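Protein SCO1 homolog 1, mitochondrial (Arabidopsis thaliana, PDB 6N5U) binds copper(I) through its thioredoxin-fold domain and is thought to serve copper homeostasis and copper insertion into cytochrome c oxidase. Local coordinates at residues A[56-61]-A[91-96]; A[135-140]-A[159-164]; A[76-81]-A[117-122]. All coordinates share one frame; numbering follows the deposited sequence.

Contact 1 (A[56-61]-A[91-96])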
ATOM      1  N   ALA A  56      -4.842  -2.189 -12.008  1.00 52.02           N
ATOM      2  CA  ALA A  56      -6.079  -2.677 -11.377  1.00 52.37           C
ATOM      3  C   ALA A  56      -6.988  -1.478 -11.023  1.00 58.63           C
ATOM      4  O   ALA A  56      -8.175  -1.514 -11.363  1.00 61.33           O
ATOM      5  CB  ALA A  56      -5.771  -3.508 -10.150  1.00 50.14           C
ATOM      6  N   ILE A  57      -6.405  -0.383 -10.451  1.00 52.99           N
ATOM      7  CA  ILE A  57      -7.097   0.873 -10.100  1.00 53.67           C
ATOM      8  C   ILE A  57      -7.888   1.410 -11.284  1.00 62.54           C
ATOM      9  O   ILE A  57      -9.087   1.692 -11.135  1.00 65.25           O
ATOM     10  CB  ILE A  57      -6.127   1.933  -9.468  1.00 53.95           C
ATOM     11  CG1 ILE A  57      -5.612   1.485  -8.074  1.00 51.80           C
ATOM     12  CG2 ILE A  57      -6.728   3.352  -9.402  1.00 54.19           C
ATOM     13  CD1 ILE A  57      -6.676   1.017  -7.010  1.00 56.07           C
ATOM     14  N   ASP A  58      -7.234   1.464 -12.468  1.00 60.16           N
ATOM     15  CA  ASP A  58      -7.824   1.916 -13.736  1.00 63.14           C
ATOM     16  C   ASP A  58      -8.893   0.974 -14.275  1.00 69.98           C
ATOM     17  O   ASP A  58      -9.908   1.443 -14.782  1.00 74.16           O
ATOM     18  CB  ASP A  58      -6.725   2.143 -14.792  1.00 64.28           C
ATOM     19  CG  ASP A  58      -5.764   3.283 -14.472  1.00 65.65           C
ATOM     20  OD1 ASP A  58      -6.066   4.077 -13.541  1.00 64.55           O
ATOM     21  OD2 ASP A  58      -4.711   3.388 -15.155  1.00 64.06           O
ATOM     22  N   LYS A  59      -8.667  -0.343 -14.186  1.00 64.66           N
ATOM     23  CA  LYS A  59      -9.626  -1.341 -14.661  1.00 67.29           C
ATOM     24  C   LYS A  59     -10.909  -1.326 -13.825  1.00 72.17           C
ATOM     25  O   LYS A  59     -11.998  -1.312 -14.395  1.00 75.81           O
ATOM     26  CB  LYS A  59      -8.994  -2.726 -14.674  1.00 68.76           C
ATOM     27  CG  LYS A  59      -8.039  -2.947 -15.820  1.00 72.44           C
ATOM     28  CD  LYS A  59      -8.190  -4.362 -16.352  1.00 80.19           C
ATOM     29  CE  LYS A  59      -7.182  -4.673 -17.412  1.00 91.09           C
ATOM     30  NZ  LYS A  59      -7.197  -3.667 -18.516  1.00 96.68           N
ATOM     31  N   ILE A  60     -10.776  -1.291 -12.486  1.00 65.49           N
ATOM     32  CA  ILE A  60     -11.874  -1.177 -11.521  1.00 65.91           C
ATOM     33  C   ILE A  60     -12.755   0.016 -11.935  1.00 74.57           C
ATOM     34  O   ILE A  60     -13.969  -0.160 -12.088  1.00 77.85           O
ATOM     35  CB  ILE A  60     -11.300  -0.950 -10.099  1.00 65.45           C
ATOM     36  CG1 ILE A  60     -10.650  -2.228  -9.513  1.00 62.90           C
ATOM     37  CG2 ILE A  60     -12.357  -0.364  -9.163  1.00 68.25           C
ATOM     38  CD1 ILE A  60      -9.623  -1.946  -8.347  1.00 62.35           C
ATOM     39  N   LYS A  61     -12.125   1.220 -12.152  1.00 69.33           N
ATOM     40  CA  LYS A  61     -12.828   2.441 -12.533  1.00 71.25           C
ATOM     41  C   LYS A  61     -13.579   2.267 -13.842  1.00 81.01           C
ATOM     42  O   LYS A  61     -14.736   2.675 -13.922  1.00 83.93           O
ATOM     43  CB  LYS A  61     -11.877   3.653 -12.563  1.00 71.01           C
ATOM     44  CG  LYS A  61     -12.499   4.985 -13.033  1.00 77.36           C
ATOM     45  CD  LYS A  61     -13.615   5.480 -12.120  1.00 87.35           C
ATOM     46  CE  LYS A  61     -13.945   6.923 -12.367  1.00 91.65           C
ATOM     47  NZ  LYS A  61     -15.108   7.368 -11.555  1.00100.53           N
ATOM     48  N   GLU A  91       5.807   7.461 -10.047  1.00 48.65           N
ATOM     49  CA  GLU A  91       6.221   6.607 -11.177  1.00 49.16           C
ATOM     50  C   GLU A  91       5.188   5.577 -11.619  1.00 52.23           C
ATOM     51  O   GLU A  91       5.212   5.167 -12.778  1.00 52.28           O
ATOM     52  CB  GLU A  91       7.514   5.837 -10.832  1.00 49.77           C
ATOM     53  CG  GLU A  91       8.760   6.668 -10.544  1.00 57.00           C
ATOM     54  CD  GLU A  91       9.983   5.866 -10.128  1.00 75.31           C
ATOM     55  OE1 GLU A  91       9.932   4.615 -10.182  1.00 58.52           O
ATOM     56  OE2 GLU A  91      10.997   6.495  -9.748  1.00 78.76           O
ATOM     57  N   PHE A  92       4.330   5.106 -10.686  1.00 48.18           N
ATOM     58  CA  PHE A  92       3.352   4.025 -10.906  1.00 47.32           C
ATOM     59  C   PHE A  92       1.973   4.448 -11.351  1.00 51.56           C
ATOM     60  O   PHE A  92       1.373   3.795 -12.218  1.00 52.88           O
ATOM     61  CB  PHE A  92       3.218   3.169  -9.647  1.00 47.32           C
ATOM     62  CG  PHE A  92       4.518   2.556  -9.200  1.00 47.75           C
ATOM     63  CD1 PHE A  92       4.948   1.345  -9.725  1.00 51.38           C
ATOM     64  CD2 PHE A  92       5.331   3.205  -8.273  1.00 48.35           C
ATOM     65  CE1 PHE A  92       6.141   0.771  -9.300  1.00 51.59           C
ATOM     66  CE2 PHE A  92       6.540   2.646  -7.874  1.00 50.29           C
ATOM     67  CZ  PHE A  92       6.936   1.433  -8.387  1.00 49.21           C
ATOM     68  N   HIS A  93       1.435   5.478 -10.688  1.00 45.31           N
ATOM     69  CA  HIS A  93       0.095   5.987 -10.916  1.00 44.92           C
ATOM     70  C   HIS A  93       0.012   7.381 -10.325  1.00 47.91           C
ATOM     71  O   HIS A  93       0.550   7.614  -9.239  1.00 45.73           O
ATOM     72  CB  HIS A  93      -0.924   5.073 -10.220  1.00 44.36           C
ATOM     73  CG  HIS A  93      -2.325   5.204 -10.736  1.00 49.28           C
ATOM     74  ND1 HIS A  93      -3.133   6.257 -10.350  1.00 52.30           N
ATOM     75  CD2 HIS A  93      -3.034   4.382 -11.541  1.00 50.36           C
ATOM     76  CE1 HIS A  93      -4.288   6.058 -10.951  1.00 52.49           C
ATOM     77  NE2 HIS A  93      -4.280   4.931 -11.661  1.00 52.41           N
ATOM     78  N   PRO A  94      -0.673   8.336 -10.990  1.00 47.04           N
ATOM     79  CA  PRO A  94      -0.774   9.677 -10.395  1.00 47.99           C
ATOM     80  C   PRO A  94      -1.619   9.731  -9.112  1.00 53.92           C
ATOM     81  O   PRO A  94      -1.520  10.713  -8.378  1.00 55.27           O
ATOM     82  CB  PRO A  94      -1.346  10.548 -11.530  1.00 51.93           C
ATOM     83  CG  PRO A  94      -1.918   9.631 -12.498  1.00 56.48           C
ATOM     84  CD  PRO A  94      -1.351   8.267 -12.305  1.00 50.03           C
ATOM     85  N   LYS A  95      -2.409   8.680  -8.814  1.00 49.35           N
ATOM     86  CA  LYS A  95      -3.286   8.696  -7.655  1.00 49.33           C
ATOM     87  C   LYS A  95      -2.784   7.809  -6.527  1.00 52.67           C
ATOM     88  O   LYS A  95      -3.514   7.583  -5.560  1.00 52.97           O
ATOM     89  CB  LYS A  95      -4.746   8.395  -8.069  1.00 53.81           C
ATOM     90  CG  LYS A  95      -5.406   9.620  -8.735  1.00 63.47           C
ATOM     91  CD  LYS A  95      -6.689   9.283  -9.442  1.00 76.55           C
ATOM     92  CE  LYS A  95      -7.396  10.497  -9.996  1.00 86.57           C
ATOM     93  NZ  LYS A  95      -8.737  10.136 -10.540  1.00 94.28           N
ATOM     94  N   LEU A  96      -1.486   7.432  -6.576  1.00 47.71           N
ATOM     95  CA  LEU A  96      -0.870   6.604  -5.538  1.00 44.98           C
ATOM     96  C   LEU A  96      -0.242   7.431  -4.414  1.00 49.90           C
ATOM     97  O   LEU A  96       0.775   8.084  -4.620  1.00 49.92           O
ATOM     98  CB  LEU A  96       0.138   5.580  -6.141  1.00 42.84           C
ATOM     99  CG  LEU A  96       1.045   4.736  -5.206  1.00 43.67           C
ATOM    100  CD1 LEU A  96       0.258   3.794  -4.328  1.00 42.50           C
ATOM    101  CD2 LEU A  96       2.021   3.935  -6.013  1.00 44.72           C
TER
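His-93 reaches from the loop 91-96 to Asp-58 on the exposed flank of helix 45-64, and its imidazole is held at both nitrogens. NE2 donates to Asp-58 OD1 over 2.7 Å in a fairly straight bond, the N-H...O angle being 161°. The oxygen lies at the ring's edge, close to its plane, yet the ring approaches it from above the plane of the carboxylate, and the two flat groups are turned 48° apart. At the ring's second nitrogen, ND1 accepts the backbone N of Lys-95 at 3.0 Å, again in the ring plane. This second bond falls inside the type I turn from His-93 to Leu-96, so the turn that follows the histidine, together with the bond to Asp-58, is likely to hold the rotation of its ring. One nitrogen giving and the other receiving is consistent with a neutral imidazole protonated on NE2.

The setting is the thioredoxin fold of this SCO1-family domain: helix 45-64 makes the crossover between the parallel strands 32-38 and 68-74, and the loop brings the chain from helix 82-89 to the neighbouring strand 97-100. The histidine thus ties the second beta-alpha-beta unit to the helix of the first.

A chi1 of -161° places CG of His-93 opposite the backbone N and carries the ring across to the helix. There Ile-57 meets it with the CG2 methyl, 3.7 Å from NE2, in an approach that is slanted to the ring. The same side chain also touches Val-68 and Pro-70 of strand 68-74, while Ala-54, one turn earlier, also touches the imidazole. A leucine in place of the histidine would probably leave Asp-58 without its N-H partner and the amide of Lys-95 without an acceptor.

Contact 2 (A[135-140]-A[159-164]); sequences MYLMSP and DGVVKE
Leu-137 and Val-161 mark the closest backbone approach of strand 135-138 to helix 154-167, their CA atoms 7.4 Å apart, a separation bridged by side chains without any hydrogen bond between the two segments. Leu-137, on strand 135-138, points at the helix, which answers with residues three positions apart, Val-161 and Glu-164.

The leucine forks between these two. Its CG stands anti to the backbone N (chi1 162°), which carries both methyls out from the sheet. CD1 touches Val-161 CG1 at 3.7 Å, while CD2 lies against Glu-164, 3.7 Å from CB and 4.0 Å from CG. Glutamate therefore serves this contact with its methylenes alone; its chain bends at chi2, and OE2 makes a long, weak ion pair with Lys-146. Trp-32 of strand 32-38 touches Leu-137 as well, and Val-145 of strand 144-148 touches Glu-164, so both strands flanking 135-138 take part in the surroundings.

The hairpin of strands 135-138 and 144-148 followed by helix 154-167 is the C-terminal beta-beta-alpha unit of the thioredoxin fold, and here the helix folds back over the first strand of its own hairpin. The chemistry is that of hydrocarbon against hydrocarbon: shape and burial join helix to sheet, and the charged end of Glu-164 can sit at the border without entering the apolar seam.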
ATOM      1  N   MET A 135      -1.973  -7.010   0.054  1.00 43.53           N
ATOM      2  CA  MET A 135      -2.846  -5.908  -0.343  1.00 42.64           C
ATOM      3  C   MET A 135      -4.108  -6.022   0.494  1.00 47.26           C
ATOM      4  O   MET A 135      -4.642  -7.129   0.695  1.00 46.94           O
ATOM      5  CB  MET A 135      -3.170  -5.883  -1.848  1.00 45.82           C
ATOM      6  CG  MET A 135      -1.993  -5.509  -2.692  1.00 48.43           C
ATOM      7  SD  MET A 135      -2.212  -5.610  -4.464  1.00 54.21           S
ATOM      8  CE  MET A 135      -2.633  -7.434  -4.663  1.00 53.26           C
ATOM      9  N   TYR A 136      -4.576  -4.878   0.992  1.00 44.19           N
ATOM     10  CA  TYR A 136      -5.732  -4.818   1.878  1.00 45.01           C
ATOM     11  C   TYR A 136      -6.777  -3.890   1.329  1.00 48.72           C
ATOM     12  O   TYR A 136      -6.527  -2.688   1.212  1.00 49.47           O
ATOM     13  CB  TYR A 136      -5.308  -4.315   3.274  1.00 45.97           C
ATOM     14  CG  TYR A 136      -4.385  -5.222   4.043  1.00 47.31           C
ATOM     15  CD1 TYR A 136      -4.845  -6.419   4.583  1.00 51.37           C
ATOM     16  CD2 TYR A 136      -3.068  -4.854   4.300  1.00 46.22           C
ATOM     17  CE1 TYR A 136      -4.015  -7.239   5.343  1.00 52.45           C
ATOM     18  CE2 TYR A 136      -2.230  -5.660   5.077  1.00 46.72           C
ATOM     19  CZ  TYR A 136      -2.711  -6.852   5.598  1.00 54.68           C
ATOM     20  OH  TYR A 136      -1.890  -7.724   6.269  1.00 56.41           O
ATOM     21  N   LEU A 137      -7.948  -4.425   0.997  1.00 44.44           N
ATOM     22  CA  LEU A 137      -8.998  -3.572   0.478  1.00 45.02           C
ATOM     23  C   LEU A 137      -9.805  -3.084   1.675  1.00 51.33           C
ATOM     24  O   LEU A 137     -10.523  -3.862   2.308  1.00 51.89           O
ATOM     25  CB  LEU A 137      -9.847  -4.305  -0.593  1.00 46.15           C
ATOM     26  CG  LEU A 137     -11.234  -3.736  -0.942  1.00 51.73           C
ATOM     27  CD1 LEU A 137     -11.137  -2.579  -1.928  1.00 51.98           C
ATOM     28  CD2 LEU A 137     -12.131  -4.815  -1.458  1.00 52.91           C
ATOM     29  N   MET A 138      -9.594  -1.811   2.031  1.00 48.28           N
ATOM     30  CA  MET A 138     -10.288  -1.082   3.093  1.00 49.79           C
ATOM     31  C   MET A 138     -11.464  -0.389   2.414  1.00 57.20           C
ATOM     32  O   MET A 138     -11.358  -0.023   1.239  1.00 57.00           O
ATOM     33  CB  MET A 138      -9.375   0.000   3.712  1.00 50.97           C
ATOM     34  CG  MET A 138      -8.107  -0.526   4.344  1.00 52.31           C
ATOM     35  SD  MET A 138      -8.405  -1.665   5.719  1.00 57.84           S
ATOM     36  CE  MET A 138      -7.694  -3.044   5.066  1.00 52.71           C
ATOM     37  N   SER A 139     -12.570  -0.203   3.145  1.00 55.96           N
ATOM     38  CA  SER A 139     -13.776   0.446   2.630  1.00 59.15           C
ATOM     39  C   SER A 139     -13.787   1.999   2.857  1.00 65.01           C
ATOM     40  O   SER A 139     -12.814   2.518   3.427  1.00 63.13           O
ATOM     41  CB  SER A 139     -15.017  -0.233   3.204  1.00 65.22           C
ATOM     42  OG  SER A 139     -14.963  -0.372   4.612  1.00 76.57           O
ATOM     43  N   PRO A 140     -14.840   2.765   2.428  1.00 64.05           N
ATOM     44  CA  PRO A 140     -14.831   4.225   2.653  1.00 65.10           C
ATOM     45  C   PRO A 140     -14.909   4.672   4.119  1.00 69.65           C
ATOM     46  O   PRO A 140     -14.759   5.864   4.396  1.00 70.33           O
ATOM     47  CB  PRO A 140     -16.032   4.718   1.834  1.00 70.67           C
ATOM     48  CG  PRO A 140     -16.344   3.600   0.888  1.00 74.70           C
ATOM     49  CD  PRO A 140     -16.052   2.374   1.680  1.00 68.18           C
ATOM     50  N   ASP A 159     -11.575  -7.954 -10.764  1.00 68.45           N
ATOM     51  CA  ASP A 159     -12.804  -8.739 -10.592  1.00 71.31           C
ATOM     52  C   ASP A 159     -13.224  -8.864  -9.142  1.00 74.33           C
ATOM     53  O   ASP A 159     -14.397  -8.654  -8.827  1.00 77.90           O
ATOM     54  CB  ASP A 159     -12.668 -10.142 -11.208  1.00 75.52           C
ATOM     55  CG  ASP A 159     -12.469 -10.197 -12.707  1.00 90.89           C
ATOM     56  OD1 ASP A 159     -12.761  -9.176 -13.392  1.00 93.73           O
ATOM     57  OD2 ASP A 159     -12.018 -11.252 -13.201  1.00 98.01           O
ATOM     58  N   GLY A 160     -12.258  -9.206  -8.291  1.00 66.25           N
ATOM     59  CA  GLY A 160     -12.439  -9.334  -6.859  1.00 64.61           C
ATOM     60  C   GLY A 160     -12.841  -8.035  -6.193  1.00 67.64           C
ATOM     61  O   GLY A 160     -13.876  -7.985  -5.532  1.00 70.44           O
ATOM     62  N   VAL A 161     -12.048  -6.967  -6.373  1.00 60.46           N
ATOM     63  CA  VAL A 161     -12.334  -5.659  -5.768  1.00 58.78           C
ATOM     64  C   VAL A 161     -13.728  -5.187  -6.190  1.00 67.81           C
ATOM     65  O   VAL A 161     -14.518  -4.797  -5.326  1.00 67.90           O
ATOM     66  CB  VAL A 161     -11.206  -4.605  -6.008  1.00 58.39           C
ATOM     67  CG1 VAL A 161     -11.637  -3.209  -5.571  1.00 58.10           C
ATOM     68  CG2 VAL A 161      -9.910  -5.004  -5.299  1.00 54.58           C
ATOM     69  N   VAL A 162     -14.045  -5.309  -7.507  1.00 68.01           N
ATOM     70  CA  VAL A 162     -15.329  -4.920  -8.101  1.00 71.97           C
ATOM     71  C   VAL A 162     -16.487  -5.717  -7.457  1.00 80.25           C
ATOM     72  O   VAL A 162     -17.489  -5.102  -7.092  1.00 82.94           O
ATOM     73  CB  VAL A 162     -15.293  -4.974  -9.659  1.00 77.80           C
ATOM     74  CG1 VAL A 162     -16.686  -4.828 -10.290  1.00 82.02           C
ATOM     75  CG2 VAL A 162     -14.339  -3.909 -10.215  1.00 75.46           C
ATOM     76  N   LYS A 163     -16.312  -7.045  -7.228  1.00 77.36           N
ATOM     77  CA  LYS A 163     -17.306  -7.923  -6.590  1.00 79.32           C
ATOM     78  C   LYS A 163     -17.606  -7.476  -5.161  1.00 82.31           C
ATOM     79  O   LYS A 163     -18.773  -7.375  -4.776  1.00 85.47           O
ATOM     80  CB  LYS A 163     -16.848  -9.400  -6.614  1.00 81.63           C
ATOM     81  CG  LYS A 163     -17.879 -10.377  -6.025  1.00 97.44           C
ATOM     82  CD  LYS A 163     -17.460 -11.819  -6.199  1.00104.24           C
ATOM     83  CE  LYS A 163     -18.625 -12.738  -5.939  1.00117.69           C
ATOM     84  NZ  LYS A 163     -18.349 -14.133  -6.386  1.00124.13           N
ATOM     85  N   GLU A 164     -16.554  -7.193  -4.389  1.00 74.36           N
ATOM     86  CA  GLU A 164     -16.648  -6.733  -3.014  1.00 72.46           C
ATOM     87  C   GLU A 164     -17.423  -5.418  -2.904  1.00 77.92           C
ATOM     88  O   GLU A 164     -18.397  -5.364  -2.156  1.00 80.58           O
ATOM     89  CB  GLU A 164     -15.247  -6.622  -2.373  1.00 69.52           C
ATOM     90  CG  GLU A 164     -14.557  -7.953  -2.089  1.00 73.21           C
ATOM     91  CD  GLU A 164     -15.337  -8.932  -1.234  1.00 93.35           C
ATOM     92  OE1 GLU A 164     -16.077  -8.485  -0.328  1.00 86.41           O
ATOM     93  OE2 GLU A 164     -15.219 -10.152  -1.480  1.00 96.31           O
TER

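Contact 3 (A[76-81]-A[117-122]); sequences DPERDT and YMKTEE
Lys-119 NZ faces both carboxylate oxygens of Glu-78 in a salt bridge, with OE1 and OE2 each 3.0 Å away. The bridge is two-pronged, though each hydrogen bond is weak. Lys-119 bends at chi3 (76°), and this kink lays its CD beside Glu-78 OE1 before NZ arrives in front of the carboxylate. Both residues are exposed, so this is a surface ion pair between the loop and strand 117-121.

Behind it, the loop 76-81 braces itself. Arg-79 grips Asp-76 OD2 side-on with two nitrogens, NE at 2.9 Å and NH2 at 3.1 Å, the oxygen lying in the guanidinium plane; NE meets the syn lone pair of OD2, while NH2 comes to the syn side from 31° out of the carboxylate plane. The second carboxylate oxygen, OD1, bonds the hydroxyl of Tyr-127, whose ring has cation-pi contacts with Arg-79 and Lys-119 alike.

Tyr-127 belongs to the strand that pairs antiparallel with 117-121 and ends in the copper ligand His-131, whose side chain is about 10 Å from that of Lys-119. This two-stranded hairpin, set apart from the main sheet and delivering the histidine of the copper site, is a hallmark of Sco proteins within the thioredoxin fold.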
ATOM      1  N   ASP A  76      10.550   0.347   5.125  1.00 35.81           N
ATOM      2  CA  ASP A  76      11.959   0.747   5.170  1.00 35.11           C
ATOM      3  C   ASP A  76      12.088   2.238   5.479  1.00 38.66           C
ATOM      4  O   ASP A  76      12.632   2.966   4.647  1.00 37.93           O
ATOM      5  CB  ASP A  76      12.699   0.330   3.883  1.00 36.29           C
ATOM      6  CG  ASP A  76      14.209   0.491   3.877  1.00 39.11           C
ATOM      7  OD1 ASP A  76      14.786   0.697   4.953  1.00 41.66           O
ATOM      8  OD2 ASP A  76      14.808   0.415   2.786  1.00 46.14           O
ATOM      9  N   PRO A  77      11.669   2.711   6.692  1.00 36.93           N
ATOM     10  CA  PRO A  77      11.762   4.148   6.994  1.00 38.04           C
ATOM     11  C   PRO A  77      13.181   4.752   7.049  1.00 44.08           C
ATOM     12  O   PRO A  77      13.307   5.987   6.983  1.00 43.61           O
ATOM     13  CB  PRO A  77      11.041   4.268   8.341  1.00 40.50           C
ATOM     14  CG  PRO A  77      11.150   2.940   8.950  1.00 44.54           C
ATOM     15  CD  PRO A  77      11.034   1.991   7.817  1.00 39.35           C
ATOM     16  N   GLU A  78      14.239   3.910   7.178  1.00 41.39           N
ATOM     17  CA  GLU A  78      15.625   4.401   7.263  1.00 42.98           C
ATOM     18  C   GLU A  78      16.093   5.009   5.957  1.00 48.28           C
ATOM     19  O   GLU A  78      16.885   5.958   5.986  1.00 51.40           O
ATOM     20  CB  GLU A  78      16.605   3.298   7.705  1.00 45.07           C
ATOM     21  CG  GLU A  78      16.486   2.884   9.168  1.00 49.54           C
ATOM     22  CD  GLU A  78      16.959   1.471   9.476  1.00 65.37           C
ATOM     23  OE1 GLU A  78      16.400   0.502   8.908  1.00 55.68           O
ATOM     24  OE2 GLU A  78      17.890   1.332  10.300  1.00 67.73           O
ATOM     25  N   ARG A  79      15.621   4.459   4.816  1.00 40.47           N
ATOM     26  CA  ARG A  79      16.006   4.900   3.472  1.00 39.08           C
ATOM     27  C   ARG A  79      14.883   5.641   2.764  1.00 44.28           C
ATOM     28  O   ARG A  79      15.132   6.582   1.993  1.00 46.73           O
ATOM     29  CB  ARG A  79      16.463   3.705   2.613  1.00 33.45           C
ATOM     30  CG  ARG A  79      17.869   3.207   2.951  1.00 37.94           C
ATOM     31  CD  ARG A  79      18.402   2.168   1.973  1.00 33.49           C
ATOM     32  NE  ARG A  79      17.529   0.997   1.900  1.00 36.22           N
ATOM     33  CZ  ARG A  79      17.868  -0.158   1.345  1.00 49.61           C
ATOM     34  NH1 ARG A  79      19.076  -0.321   0.820  1.00 40.58           N
ATOM     35  NH2 ARG A  79      17.007  -1.161   1.317  1.00 41.07           N
ATOM     36  N   ASP A  80      13.654   5.191   3.000  1.00 38.99           N
ATOM     37  CA  ASP A  80      12.466   5.732   2.385  1.00 37.69           C
ATOM     38  C   ASP A  80      11.939   6.956   3.141  1.00 40.97           C
ATOM     39  O   ASP A  80      11.025   6.864   3.958  1.00 38.59           O
ATOM     40  CB  ASP A  80      11.389   4.644   2.207  1.00 38.74           C
ATOM     41  CG  ASP A  80      11.724   3.409   1.356  1.00 47.07           C
ATOM     42  OD1 ASP A  80      12.887   3.306   0.849  1.00 45.00           O
ATOM     43  OD2 ASP A  80      10.831   2.551   1.196  1.00 50.58           O
ATOM     44  N   THR A  81      12.507   8.118   2.806  1.00 40.37           N
ATOM     45  CA  THR A  81      12.114   9.430   3.321  1.00 41.85           C
ATOM     46  C   THR A  81      10.883   9.932   2.525  1.00 45.22           C
ATOM     47  O   THR A  81      10.530   9.334   1.499  1.00 43.64           O
ATOM     48  CB  THR A  81      13.288  10.429   3.148  1.00 47.49           C
ATOM     49  OG1 THR A  81      13.536  10.632   1.756  1.00 45.61           O
ATOM     50  CG2 THR A  81      14.561   9.983   3.858  1.00 43.20           C
ATOM     51  N   TYR A 117       7.989  -7.782   8.692  1.00 36.88           N
ATOM     52  CA  TYR A 117       9.043  -7.035   8.006  1.00 36.76           C
ATOM     53  C   TYR A 117      10.354  -7.188   8.771  1.00 45.05           C
ATOM     54  O   TYR A 117      10.376  -7.078  10.000  1.00 47.28           O
ATOM     55  CB  TYR A 117       8.648  -5.576   7.686  1.00 36.67           C
ATOM     56  CG  TYR A 117       8.677  -4.608   8.843  1.00 39.22           C
ATOM     57  CD1 TYR A 117       7.596  -4.495   9.712  1.00 41.18           C
ATOM     58  CD2 TYR A 117       9.743  -3.736   9.016  1.00 40.72           C
ATOM     59  CE1 TYR A 117       7.622  -3.605  10.785  1.00 43.33           C
ATOM     60  CE2 TYR A 117       9.779  -2.842  10.082  1.00 42.70           C
ATOM     61  CZ  TYR A 117       8.715  -2.776  10.966  1.00 51.83           C
ATOM     62  OH  TYR A 117       8.767  -1.903  12.025  1.00 55.65           O
ATOM     63  N   MET A 118      11.424  -7.536   8.068  1.00 43.66           N
ATOM     64  CA  MET A 118      12.726  -7.769   8.689  1.00 46.16           C
ATOM     65  C   MET A 118      13.868  -7.428   7.734  1.00 49.67           C
ATOM     66  O   MET A 118      13.910  -7.906   6.605  1.00 49.68           O
ATOM     67  CB  MET A 118      12.829  -9.232   9.107  1.00 51.75           C
ATOM     68  CG  MET A 118      14.033  -9.550   9.945  1.00 60.07           C
ATOM     69  SD  MET A 118      14.077 -11.322  10.314  1.00 69.41           S
ATOM     70  CE  MET A 118      12.877 -11.392  11.682  1.00 65.69           C
ATOM     71  N   LYS A 119      14.802  -6.613   8.201  1.00 46.81           N
ATOM     72  CA  LYS A 119      15.990  -6.235   7.444  1.00 46.72           C
ATOM     73  C   LYS A 119      16.826  -7.473   7.176  1.00 54.38           C
ATOM     74  O   LYS A 119      16.985  -8.343   8.050  1.00 56.63           O
ATOM     75  CB  LYS A 119      16.805  -5.200   8.210  1.00 47.39           C
ATOM     76  CG  LYS A 119      16.489  -3.800   7.759  1.00 43.27           C
ATOM     77  CD  LYS A 119      17.069  -2.753   8.659  1.00 51.70           C
ATOM     78  CE  LYS A 119      18.540  -2.534   8.488  1.00 55.81           C
ATOM     79  NZ  LYS A 119      18.895  -1.213   9.028  1.00 66.07           N
ATOM     80  N   THR A 120      17.315  -7.553   5.943  1.00 50.21           N
ATOM     81  CA  THR A 120      18.093  -8.639   5.375  1.00 52.87           C
ATOM     82  C   THR A 120      19.378  -8.000   4.855  1.00 58.99           C
ATOM     83  O   THR A 120      19.308  -7.083   4.054  1.00 54.96           O
ATOM     84  CB  THR A 120      17.181  -9.312   4.309  1.00 61.83           C
ATOM     85  OG1 THR A 120      16.328 -10.245   4.976  1.00 62.48           O
ATOM     86  CG2 THR A 120      17.941  -9.960   3.133  1.00 60.54           C
ATOM     87  N   GLU A 121      20.540  -8.424   5.357  1.00 62.73           N
ATOM     88  CA  GLU A 121      21.816  -7.858   4.910  1.00 65.66           C
ATOM     89  C   GLU A 121      22.109  -8.296   3.492  1.00 75.59           C
ATOM     90  O   GLU A 121      21.784  -9.425   3.092  1.00 76.17           O
ATOM     91  CB  GLU A 121      22.972  -8.209   5.854  1.00 70.18           C
ATOM     92  CG  GLU A 121      24.076  -7.167   5.849  1.00 81.40           C
ATOM     93  CD  GLU A 121      25.499  -7.689   5.859  1.00106.11           C
ATOM     94  OE1 GLU A 121      25.825  -8.493   6.763  1.00 84.51           O
ATOM     95  OE2 GLU A 121      26.295  -7.277   4.981  1.00104.61           O
ATOM     96  N   GLU A 122      22.639  -7.350   2.706  1.00 76.10           N
ATOM     97  CA  GLU A 122      22.976  -7.508   1.295  1.00 78.32           C
ATOM     98  C   GLU A 122      24.333  -6.872   0.984  1.00 88.20           C
ATOM     99  O   GLU A 122      24.756  -5.938   1.672  1.00 88.17           O
ATOM    100  CB  GLU A 122      21.880  -6.869   0.434  1.00 76.73           C
ATOM    101  CG  GLU A 122      20.656  -7.745   0.245  1.00 86.42           C
ATOM    102  CD  GLU A 122      20.767  -8.739  -0.889  1.00109.14           C
ATOM    103  OE1 GLU A 122      20.581  -9.949  -0.628  1.00114.65           O
ATOM    104  OE2 GLU A 122      21.046  -8.313  -2.033  1.00 98.15           O
TER

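Contacts 1 and 2 adjoin. Their centres are 14 Å apart, and they meet where Ile-60 CD1 of helix 45-64 packs on Val-161 CG1 at 3.7 Å, with Val-162 resting beside the same isoleucine. Contact 3 lies across the centre of the chain, its centre about 26 Å from that of contact 1 and about 28 Å from that of contact 2, and touches neither. The side chain of Lys-119 is about 12 Å from the copper(I) ion held by Cys-42, Cys-46 and His-131. Contacts 1 and 2 are buried and lie away from the copper site, whereas contact 3 is a surface ion pair on its outskirts.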